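Local coordinates for protein NAD(FAD)-dependent dehydrogenase, NirB-family (N-terminal domain) (Clostridium acetobutylicum, PDB 3KLJ) that uses FAD to pass electrons from NADH to rubredoxin, an intermediate step in the dioxygen-scavenging electron transfer chains of an obligate anaerobe, at residues A[19-29]-A[66-77]. Residues are numbered along the deposited sequence; the frame is centred on the assembly and turned at random.
With FAD (flavin-adenine dinucleotide), chain B.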
loop_
_atom_site.group_PDB
_atom_site.type_symbol
_atom_site.label_atom_id
_atom_site.label_comp_id
_atom_site.label_asym_id
_atom_site.label_seq_id
_atom_site.Cartn_x
_atom_site.Cartn_y
_atom_site.Cartn_z
ATOM N N PRO A 19 -2.201 10.430 -3.861
ATOM C CA PRO A 19 -1.563 10.232 -5.174
ATOM C C PRO A 19 -2.553 9.891 -6.299
ATOM O O PRO A 19 -2.393 10.385 -7.425
ATOM C CB PRO A 19 -0.584 9.081 -4.913
ATOM C CG PRO A 19 -0.232 9.249 -3.443
ATOM C CD PRO A 19 -1.524 9.658 -2.796
ATOM N N ALA A 20 -3.576 9.094 -6.004
ATOM C CA ALA A 20 -4.552 8.730 -7.042
ATOM C C ALA A 20 -5.378 9.928 -7.470
ATOM O O ALA A 20 -5.458 10.225 -8.668
ATOM C CB ALA A 20 -5.455 7.576 -6.602
ATOM N N GLY A 21 -5.979 10.613 -6.493
ATOM C CA GLY A 21 -6.682 11.870 -6.739
ATOM C C GLY A 21 -5.839 12.897 -7.479
ATOM O O GLY A 21 -6.299 13.515 -8.448
ATOM N N PHE A 22 -4.604 13.092 -7.026
ATOM C CA PHE A 22 -3.708 14.017 -7.701
ATOM C C PHE A 22 -3.530 13.665 -9.182
ATOM O O PHE A 22 -3.664 14.533 -10.049
ATOM C CB PHE A 22 -2.332 14.115 -7.035
ATOM C CG PHE A 22 -1.330 14.790 -7.910
ATOM C CD1 PHE A 22 -1.319 16.179 -8.023
ATOM C CD2 PHE A 22 -0.467 14.042 -8.706
ATOM C CE1 PHE A 22 -0.429 16.812 -8.868
ATOM C CE2 PHE A 22 0.436 14.678 -9.559
ATOM C CZ PHE A 22 0.452 16.060 -9.640
ATOM N N SER A 23 -3.218 12.397 -9.459
ATOM C CA SER A 23 -3.013 11.933 -10.829
ATOM C C SER A 23 -4.244 12.175 -11.710
ATOM O O SER A 23 -4.114 12.532 -12.879
ATOM C CB SER A 23 -2.619 10.459 -10.849
ATOM O OG SER A 23 -2.271 10.058 -12.162
ATOM N N ALA A 24 -5.442 11.992 -11.148
ATOM C CA ALA A 24 -6.676 12.286 -11.904
ATOM C C ALA A 24 -6.795 13.776 -12.241
ATOM O O ALA A 24 -7.114 14.135 -13.378
ATOM C CB ALA A 24 -7.900 11.815 -11.154
ATOM N N ALA A 25 -6.544 14.634 -11.254
ATOM C CA ALA A 25 -6.569 16.091 -11.465
ATOM C C ALA A 25 -5.600 16.482 -12.573
ATOM O O ALA A 25 -5.999 17.127 -13.553
ATOM C CB ALA A 25 -6.257 16.845 -10.173
ATOM N N LYS A 26 -4.345 16.051 -12.427
ATOM C CA LYS A 26 -3.305 16.286 -13.430
ATOM C C LYS A 26 -3.719 15.814 -14.830
ATOM O O LYS A 26 -3.490 16.511 -15.814
ATOM C CB LYS A 26 -1.994 15.620 -13.005
ATOM C CG LYS A 26 -0.843 15.789 -14.002
ATOM C CD LYS A 26 0.424 15.066 -13.513
ATOM C CE LYS A 26 1.499 15.051 -14.591
ATOM N NZ LYS A 26 2.822 14.590 -14.053
ATOM N N ALA A 27 -4.325 14.633 -14.908
ATOM C CA ALA A 27 -4.809 14.085 -16.175
ATOM C C ALA A 27 -5.958 14.910 -16.769
ATOM O O ALA A 27 -6.016 15.113 -17.977
ATOM C CB ALA A 27 -5.222 12.629 -16.004
ATOM N N ALA A 28 -6.857 15.387 -15.909
ATOM C CA ALA A 28 -8.001 16.212 -16.323
ATOM C C ALA A 28 -7.601 17.607 -16.824
ATOM O O ALA A 28 -8.376 18.257 -17.535
ATOM C CB ALA A 28 -8.997 16.334 -15.172
ATOM N N LEU A 29 -6.404 18.061 -16.442
ATOM C CA LEU A 29 -5.889 19.394 -16.810
ATOM C C LEU A 29 -5.831 19.649 -18.310
ATOM O O LEU A 29 -5.454 18.770 -19.090
ATOM C CB LEU A 29 -4.493 19.621 -16.224
ATOM C CG LEU A 29 -4.381 20.476 -14.968
ATOM C CD1 LEU A 29 -2.966 20.395 -14.410
ATOM C CD2 LEU A 29 -4.764 21.926 -15.279
ATOM N N ILE A 66 3.621 16.297 -3.322
ATOM C CA ILE A 66 3.820 16.079 -4.759
ATOM C C ILE A 66 3.939 17.432 -5.479
ATOM O O ILE A 66 4.894 17.676 -6.229
ATOM C CB ILE A 66 2.710 15.190 -5.411
ATOM C CG1 ILE A 66 2.627 13.806 -4.738
ATOM C CG2 ILE A 66 3.017 14.993 -6.890
ATOM C CD1 ILE A 66 1.373 12.924 -5.176
ATOM N N LYS A 67 2.960 18.305 -5.247
ATOM C CA LYS A 67 3.003 19.664 -5.771
ATOM C C LYS A 67 2.732 20.628 -4.641
ATOM O O LYS A 67 1.949 20.323 -3.737
ATOM C CB LYS A 67 1.953 19.872 -6.869
ATOM C CG LYS A 67 2.081 18.937 -8.071
ATOM C CD LYS A 67 3.291 19.246 -8.942
ATOM C CE LYS A 67 3.383 18.203 -10.050
ATOM N NZ LYS A 67 4.553 18.429 -10.917
ATOM N N LYS A 68 3.369 21.790 -4.706
ATOM C CA LYS A 68 3.137 22.869 -3.740
ATOM C C LYS A 68 1.867 23.644 -4.088
ATOM O O LYS A 68 1.305 23.464 -5.175
ATOM C CB LYS A 68 4.353 23.803 -3.682
ATOM C CG LYS A 68 5.680 23.080 -3.449
ATOM C CD LYS A 68 6.085 23.056 -1.978
ATOM C CE LYS A 68 7.372 22.265 -1.772
ATOM N NZ LYS A 68 8.305 22.949 -0.820
ATOM N N ASN A 69 1.413 24.482 -3.156
ATOM C CA ASN A 69 0.184 25.275 -3.323
ATOM C C ASN A 69 0.081 25.989 -4.663
ATOM O O ASN A 69 -0.961 25.941 -5.321
ATOM C CB ASN A 69 0.050 26.306 -2.194
ATOM C CG ASN A 69 -0.829 25.820 -1.062
ATOM O OD1 ASN A 69 -2.050 25.974 -1.095
ATOM N ND2 ASN A 69 -0.209 25.234 -0.046
ATOM N N ASP A 70 1.174 26.656 -5.045
ATOM C CA ASP A 70 1.215 27.460 -6.265
ATOM C C ASP A 70 0.843 26.676 -7.525
ATOM O O ASP A 70 0.294 27.241 -8.470
ATOM C CB ASP A 70 2.591 28.110 -6.435
ATOM C CG ASP A 70 2.533 29.377 -7.261
ATOM O OD1 ASP A 70 1.411 29.855 -7.539
ATOM O OD2 ASP A 70 3.603 29.892 -7.632
ATOM N N TRP A 71 1.126 25.378 -7.533
ATOM C CA TRP A 71 0.805 24.549 -8.682
ATOM C C TRP A 71 -0.703 24.435 -8.891
ATOM O O TRP A 71 -1.178 24.535 -10.025
ATOM C CB TRP A 71 1.436 23.168 -8.534
ATOM C CG TRP A 71 1.290 22.296 -9.732
ATOM C CD1 TRP A 71 2.145 22.209 -10.794
ATOM C CD2 TRP A 71 0.228 21.370 -9.992
ATOM N NE1 TRP A 71 1.678 21.284 -11.701
ATOM C CE2 TRP A 71 0.502 20.758 -11.234
ATOM C CE3 TRP A 71 -0.932 21.005 -9.297
ATOM C CZ2 TRP A 71 -0.341 19.798 -11.798
ATOM C CZ3 TRP A 71 -1.769 20.040 -9.854
ATOM C CH2 TRP A 71 -1.466 19.448 -11.093
ATOM N N TYR A 72 -1.447 24.213 -7.805
ATOM C CA TYR A 72 -2.909 24.077 -7.876
ATOM C C TYR A 72 -3.590 25.387 -8.251
ATOM O O TYR A 72 -4.623 25.374 -8.934
ATOM C CB TYR A 72 -3.490 23.535 -6.563
ATOM C CG TYR A 72 -3.013 22.144 -6.224
ATOM C CD1 TYR A 72 -3.698 21.020 -6.677
ATOM C CD2 TYR A 72 -1.854 21.955 -5.461
ATOM C CE1 TYR A 72 -3.248 19.738 -6.370
ATOM C CE2 TYR A 72 -1.388 20.679 -5.158
ATOM C CZ TYR A 72 -2.086 19.582 -5.611
ATOM O OH TYR A 72 -1.622 18.337 -5.294
ATOM N N GLU A 73 -3.015 26.505 -7.803
ATOM C CA GLU A 73 -3.520 27.840 -8.145
ATOM C C GLU A 73 -3.235 28.215 -9.603
ATOM O O GLU A 73 -4.136 28.661 -10.318
ATOM C CB GLU A 73 -2.952 28.909 -7.198
ATOM C CG GLU A 73 -3.699 29.015 -5.873
ATOM C CD GLU A 73 -3.138 30.086 -4.956
ATOM O OE1 GLU A 73 -2.749 31.174 -5.444
ATOM O OE2 GLU A 73 -3.093 29.839 -3.733
ATOM N N LYS A 74 -1.985 28.030 -10.038
ATOM C CA LYS A 74 -1.596 28.268 -11.431
ATOM C C LYS A 74 -2.458 27.440 -12.390
ATOM O O LYS A 74 -2.808 27.896 -13.476
ATOM C CB LYS A 74 -0.115 27.933 -11.640
ATOM C CG LYS A 74 0.667 28.994 -12.404
ATOM C CD LYS A 74 0.985 30.204 -11.515
ATOM C CE LYS A 74 1.807 31.266 -12.240
ATOM N NZ LYS A 74 0.985 32.030 -13.227
ATOM N N ASN A 75 -2.807 26.227 -11.974
ATOM C CA ASN A 75 -3.607 25.331 -12.807
ATOM C C ASN A 75 -5.102 25.373 -12.525
ATOM O O ASN A 75 -5.867 24.592 -13.100
ATOM C CB ASN A 75 -3.079 23.903 -12.702
ATOM C CG ASN A 75 -1.804 23.705 -13.484
ATOM O OD1 ASN A 75 -1.757 23.965 -14.688
ATOM N ND2 ASN A 75 -0.755 23.256 -12.805
ATOM N N ASN A 76 -5.505 26.285 -11.641
ATOM C CA ASN A 76 -6.916 26.470 -11.261
ATOM C C ASN A 76 -7.648 25.262 -10.680
ATOM O O ASN A 76 -8.876 25.187 -10.743
ATOM C CB ASN A 76 -7.726 27.046 -12.417
ATOM C CG ASN A 76 -8.150 28.450 -12.160
ATOM O OD1 ASN A 76 -7.335 29.373 -12.204
ATOM N ND2 ASN A 76 -9.438 28.636 -11.879
ATOM N N ILE A 77 -6.901 24.324 -10.116
ATOM C CA ILE A 77 -7.515 23.198 -9.438
ATOM C C ILE A 77 -7.875 23.623 -8.022
ATOM O O ILE A 77 -7.020 24.085 -7.266
ATOM C CB ILE A 77 -6.582 21.966 -9.424
ATOM C CG1 ILE A 77 -6.402 21.428 -10.851
ATOM C CG2 ILE A 77 -7.134 20.888 -8.495
ATOM C CD1 ILE A 77 -5.101 20.656 -11.070
HETATM P PA FAD B . -4.308 7.593 -0.332
HETATM O O1A FAD B . -4.737 6.903 0.935
HETATM O O2A FAD B . -2.818 7.827 -0.395
HETATM O O5B FAD B . -5.087 8.978 -0.476
HETATM C C5B FAD B . -6.490 9.045 -0.297
HETATM C C4B FAD B . -6.854 10.380 0.352
HETATM O O4B FAD B . -8.273 10.508 0.423
HETATM C C3B FAD B . -6.335 10.457 1.786
HETATM O O3B FAD B . -5.619 11.670 1.956
HETATM C C2B FAD B . -7.576 10.422 2.658
HETATM O O2B FAD B . -7.461 11.247 3.797
HETATM C C1B FAD B . -8.650 10.948 1.717
HETATM N N9A FAD B . -10.011 10.495 2.057
HETATM C C8A FAD B . -10.383 9.286 2.580
HETATM N N7A FAD B . -11.728 9.280 2.738
HETATM C C5A FAD B . -12.222 10.462 2.318
HETATM C C6A FAD B . -13.519 10.976 2.269
HETATM N N6A FAD B . -14.504 10.371 2.934
HETATM N N1A FAD B . -13.711 12.257 1.782
HETATM C C2A FAD B . -12.640 13.018 1.350
HETATM N N3A FAD B . -11.359 12.505 1.414
HETATM C C4A FAD B . -11.152 11.241 1.887
HETATM N N1 FAD B . 3.151 1.668 -1.890
HETATM C C2 FAD B . 4.122 1.155 -2.724
HETATM O O2 FAD B . 3.833 0.862 -3.872
HETATM N N3 FAD B . 5.421 0.997 -2.287
HETATM C C4 FAD B . 5.755 1.338 -0.998
HETATM O O4 FAD B . 6.923 1.171 -0.634
HETATM C C4X FAD B . 4.777 1.847 -0.132
HETATM N N5 FAD B . 5.090 2.207 1.170
HETATM C C5X FAD B . 4.120 2.713 2.015
HETATM C C6 FAD B . 4.444 3.069 3.331
HETATM C C7 FAD B . 3.449 3.593 4.173
HETATM C C7M FAD B . 3.789 3.974 5.584
HETATM C C8 FAD B . 2.144 3.746 3.705
HETATM C C8M FAD B . 1.055 4.300 4.590
HETATM C C9 FAD B . 1.830 3.385 2.400
HETATM C C9A FAD B . 2.815 2.873 1.550
HETATM N N10 FAD B . 2.495 2.521 0.240
HETATM C C10 FAD B . 3.471 2.012 -0.595
HETATM C "C1'" FAD B . 1.094 2.667 -0.255
HETATM C "C2'" FAD B . 0.885 3.933 -1.058
HETATM O "O2'" FAD B . 1.068 5.041 -0.199
HETATM C "C3'" FAD B . -0.535 3.897 -1.587
HETATM O "O3'" FAD B . -0.663 2.846 -2.527
HETATM C "C4'" FAD B . -0.957 5.193 -2.258
HETATM O "O4'" FAD B . -0.809 6.289 -1.365
HETATM C "C5'" FAD B . -2.428 5.078 -2.640
HETATM O "O5'" FAD B . -2.846 6.346 -3.078
HETATM P P FAD B . -4.393 6.709 -3.074
HETATM O O1P FAD B . -4.565 8.105 -3.648
HETATM O O2P FAD B . -5.206 5.646 -3.772
HETATM O O3P FAD B . -4.844 6.655 -1.525
HETATM O O HOH W 1 3.829 17.002 -13.157
#
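F22 is the main bump on helix 19-28, and its ring drops into a hollow formed by I66, K67, W71 and Y72. With CG anti to the backbone N (chi1 166°), the ring is carried out from the helix to lie among these four side chains. I66 sits over one face in a CH-pi contact, its CG2 4.0 Å from the F22 ring centroid. F22 CE1 meets K67 CG at 3.4 Å and W71 CH2 at 3.6 Å; the phenyl and indole six-membered rings form an oblique pair, inclined at 48°. Y72 OH closes the hollow 3.5 Å from F22 CD1.

A second bump lies at the helix's C-terminal end, where L29 sets both methyls against N75, CD1 lying 3.6 Å from N75 CG; CD1 alone also reaches the W71 indole. I77 CD1 fills the dip between A25 and L29, while M37 of strand 35-38 backs A25 and I77. The first helix of the FAD-binding Rossmann fold, whose A20 N donates to FAD O1P, here packs against helix 69-74 and its flanking loops. On the outer side, K26 NZ and K67 NZ, 5.3 Å apart and probably both positive, donate to one bridging water. Direct contacts are van der Waals, so the joint rests mainly on fit of shape.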